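Carboxylesterase (Est-2) (Archaeoglobus fulgidus, PDB 5FRD) probably hydrolyses carboxylic esters as an alpha/beta-hydrolase-fold enzyme, and carries a bound coenzyme A molecule. Local coordinates at residues 193-198 with 221-226. Numbering follows the deposited sequence. Where two conformers were deposited one is given.
Sequences LVIVGE and VVIPGA
Val221 bonds to the two residues that flank its partner Ile195 on the neighbouring parallel strand: its N donates to Val194 O (2.8 Å) and its O accepts from Val196 N, as parallel pairing requires. Its CG2, placed beside its own backbone N with CG1 anti to it (chi1 177°), meets Leu193 CD1 at 3.8 Å. Val222 turns to the other face, where its CG2 runs alongside Val196 CG1, the two valines projecting from the sheet together, while CG1 packs on Glu198 CA at 3.7 Å. Beta-branched valines suit these extended backbones, covering the sheet with short, stiff side chains. Ile223 continues the ladder, its N bonded to Val196 O (2.9 Å), and reaches back along the Val221 face, so that CD1 slants across Ile195 CG2 at 3.9 Å. Its O takes Glu198 N from above the carbonyl plane, 44° out of it, as both strands end. Pro224 takes the second place of a type II turn from Ile223 to Ala226, where its ring-restricted phi fits; Glu198 OE1 approaches its CB (3.7 Å). Gly225, in the third place, adopts the positive phi, and its N donates to a water that also bonds weakly to Glu198 OE2. Ala226 brings the chain back over Gly197, whose missing side chain lets Ala226 O come within 3.2 Å of Gly197 C. Strand 218-223 forms one edge of the sheet within this chain, joined to strand 192-197 by a right-handed beta-alpha-beta crossover; helix 205-214 covers the Val194, Val196 and Val222 face, helix 235-249 the Leu193, Ile195 and Ile223 face, and strand 106-112 pairs with the other edge of 192-197.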
ATOM      1  N   LEU A 193      -5.504   9.153   7.307  1.00 14.83           N
ATOM      2  CA  LEU A 193      -5.705   8.078   8.279  1.00 15.23           C
ATOM      3  C   LEU A 193      -4.457   7.243   8.256  1.00 14.23           C
ATOM      4  O   LEU A 193      -3.958   6.879   7.174  1.00 14.98           O
ATOM      5  CB  LEU A 193      -6.921   7.240   7.920  1.00 14.80           C
ATOM      6  CG  LEU A 193      -7.231   6.059   8.845  1.00 16.49           C
ATOM      7  CD1 LEU A 193      -7.597   6.562  10.233  1.00 20.92           C
ATOM      8  CD2 LEU A 193      -8.352   5.250   8.262  1.00 15.79           C
ATOM      9  N   VAL A 194      -3.894   6.981   9.439  1.00 14.31           N
ATOM     10  CA  VAL A 194      -2.633   6.235   9.549  1.00 14.07           C
ATOM     11  C   VAL A 194      -2.963   4.964  10.311  1.00 14.77           C
ATOM     12  O   VAL A 194      -3.512   5.045  11.427  1.00 15.48           O
ATOM     13  CB  VAL A 194      -1.555   7.065  10.269  1.00 14.97           C
ATOM     14  CG1 VAL A 194      -0.253   6.322  10.376  1.00 15.75           C
ATOM     15  CG2 VAL A 194      -1.348   8.424   9.584  1.00 16.28           C
ATOM     16  N   ILE A 195      -2.723   3.800   9.712  1.00 12.91           N
ATOM     17  CA  ILE A 195      -3.125   2.533  10.280  1.00 13.53           C
ATOM     18  C   ILE A 195      -1.920   1.622  10.389  1.00 14.23           C
ATOM     19  O   ILE A 195      -1.169   1.472   9.410  1.00 14.44           O
ATOM     20  CB  ILE A 195      -4.197   1.812   9.433  1.00 15.71           C
ATOM     21  CG1 ILE A 195      -5.462   2.664   9.256  1.00 19.62           C
ATOM     22  CG2 ILE A 195      -4.560   0.469  10.034  1.00 17.86           C
ATOM     23  CD1 ILE A 195      -6.513   2.077   8.302  1.00 21.64           C
ATOM     24  N   VAL A 196      -1.735   0.974  11.548  1.00 13.97           N
ATOM     25  CA  VAL A 196      -0.668   0.006  11.707  1.00 15.40           C
ATOM     26  C   VAL A 196      -1.167  -1.102  12.608  1.00 15.06           C
ATOM     27  O   VAL A 196      -1.938  -0.853  13.530  1.00 15.16           O
ATOM     28  CB  VAL A 196       0.623   0.679  12.251  1.00 14.68           C
ATOM     29  CG1 VAL A 196       0.396   1.305  13.613  1.00 18.57           C
ATOM     30  CG2 VAL A 196       1.802  -0.275  12.286  1.00 15.75           C
ATOM     31  N   GLY A 197      -0.763  -2.327  12.315  1.00 14.50           N
ATOM     32  CA  GLY A 197      -0.994  -3.432  13.219  1.00 14.86           C
ATOM     33  C   GLY A 197      -0.093  -3.272  14.428  1.00 16.53           C
ATOM     34  O   GLY A 197       1.091  -2.936  14.281  1.00 17.41           O
ATOM     35  N   GLU A 198      -0.636  -3.580  15.602  1.00 14.91           N
ATOM     36  CA  GLU A 198       0.121  -3.405  16.859  1.00 18.08           C
ATOM     37  C   GLU A 198       1.452  -4.152  16.869  1.00 19.50           C
ATOM     38  O   GLU A 198       2.410  -3.651  17.457  1.00 22.46           O
ATOM     39  CB  GLU A 198      -0.776  -3.843  18.009  1.00 21.13           C
ATOM     40  CG  GLU A 198      -0.211  -3.574  19.399  1.00 27.47           C
ATOM     41  CD  GLU A 198      -1.207  -3.950  20.485  1.00 40.46           C
ATOM     42  OE1 GLU A 198      -2.347  -3.435  20.447  1.00 72.44           O
ATOM     43  OE2 GLU A 198      -0.838  -4.741  21.378  1.00 70.28           O
ATOM     44  N   VAL A 221      -4.703   4.905  14.009  1.00 13.77           N
ATOM     45  CA  VAL A 221      -5.419   3.725  14.451  1.00 14.69           C
ATOM     46  C   VAL A 221      -4.445   2.574  14.494  1.00 16.47           C
ATOM     47  O   VAL A 221      -3.904   2.154  13.454  1.00 16.30           O
ATOM     48  CB  VAL A 221      -6.588   3.381  13.507  1.00 17.47           C
ATOM     49  CG1 VAL A 221      -7.275   2.099  13.941  1.00 19.63           C
ATOM     50  CG2 VAL A 221      -7.593   4.529  13.499  1.00 19.93           C
ATOM     51  N   VAL A 222      -4.198   2.073  15.688  1.00 13.87           N
ATOM     52  CA  VAL A 222      -3.382   0.902  15.904  1.00 13.66           C
ATOM     53  C   VAL A 222      -4.368  -0.242  16.089  1.00 14.66           C
ATOM     54  O   VAL A 222      -5.281  -0.163  16.916  1.00 15.89           O
ATOM     55  CB  VAL A 222      -2.478   1.063  17.144  1.00 14.80           C
ATOM     56  CG1 VAL A 222      -1.647  -0.186  17.385  1.00 15.49           C
ATOM     57  CG2 VAL A 222      -1.607   2.301  16.997  1.00 17.12           C
ATOM     58  N   ILE A 223      -4.182  -1.319  15.325  1.00 13.71           N
ATOM     59  CA  ILE A 223      -5.107  -2.462  15.356  0.70 14.64           C
ATOM     60  C   ILE A 223      -4.487  -3.611  16.116  1.00 17.12           C
ATOM     61  O   ILE A 223      -3.496  -4.195  15.698  1.00 16.39           O
ATOM     62  CB  ILE A 223      -5.516  -2.902  13.937  0.70 14.54           C
ATOM     63  CG1 ILE A 223      -6.235  -1.708  13.286  0.70 15.30           C
ATOM     64  CG2 ILE A 223      -6.405  -4.157  13.985  0.70 16.61           C
ATOM     65  CD1 ILE A 223      -6.893  -1.937  11.952  0.70 19.00           C
ATOM     66  N   PRO A 224      -5.088  -3.966  17.266  1.00 18.44           N
ATOM     67  CA  PRO A 224      -4.523  -5.083  18.017  1.00 21.22           C
ATOM     68  C   PRO A 224      -4.566  -6.437  17.317  1.00 18.97           C
ATOM     69  O   PRO A 224      -5.477  -6.681  16.537  1.00 19.73           O
ATOM     70  CB  PRO A 224      -5.407  -5.126  19.277  1.00 26.13           C
ATOM     71  CG  PRO A 224      -6.069  -3.817  19.364  1.00 30.29           C
ATOM     72  CD  PRO A 224      -6.224  -3.327  17.965  1.00 22.20           C
ATOM     73  N   GLY A 225      -3.595  -7.305  17.607  1.00 19.41           N
ATOM     74  CA  GLY A 225      -3.577  -8.657  17.076  1.00 20.30           C
ATOM     75  C   GLY A 225      -3.248  -8.797  15.602  1.00 18.93           C
ATOM     76  O   GLY A 225      -3.432  -9.858  15.006  1.00 24.11           O
ATOM     77  N   ALA A 226      -2.767  -7.712  15.006  1.00 17.27           N
ATOM     78  CA  ALA A 226      -2.297  -7.714  13.624  1.00 17.96           C
ATOM     79  C   ALA A 226      -0.878  -7.216  13.579  1.00 16.51           C
ATOM     80  O   ALA A 226      -0.429  -6.465  14.461  1.00 16.82           O
ATOM     81  CB  ALA A 226      -3.175  -6.833  12.779  1.00 18.55           C
TER
HETATM   82  O   HOH W   1      -1.553  -7.307  19.440  1.00 33.77           O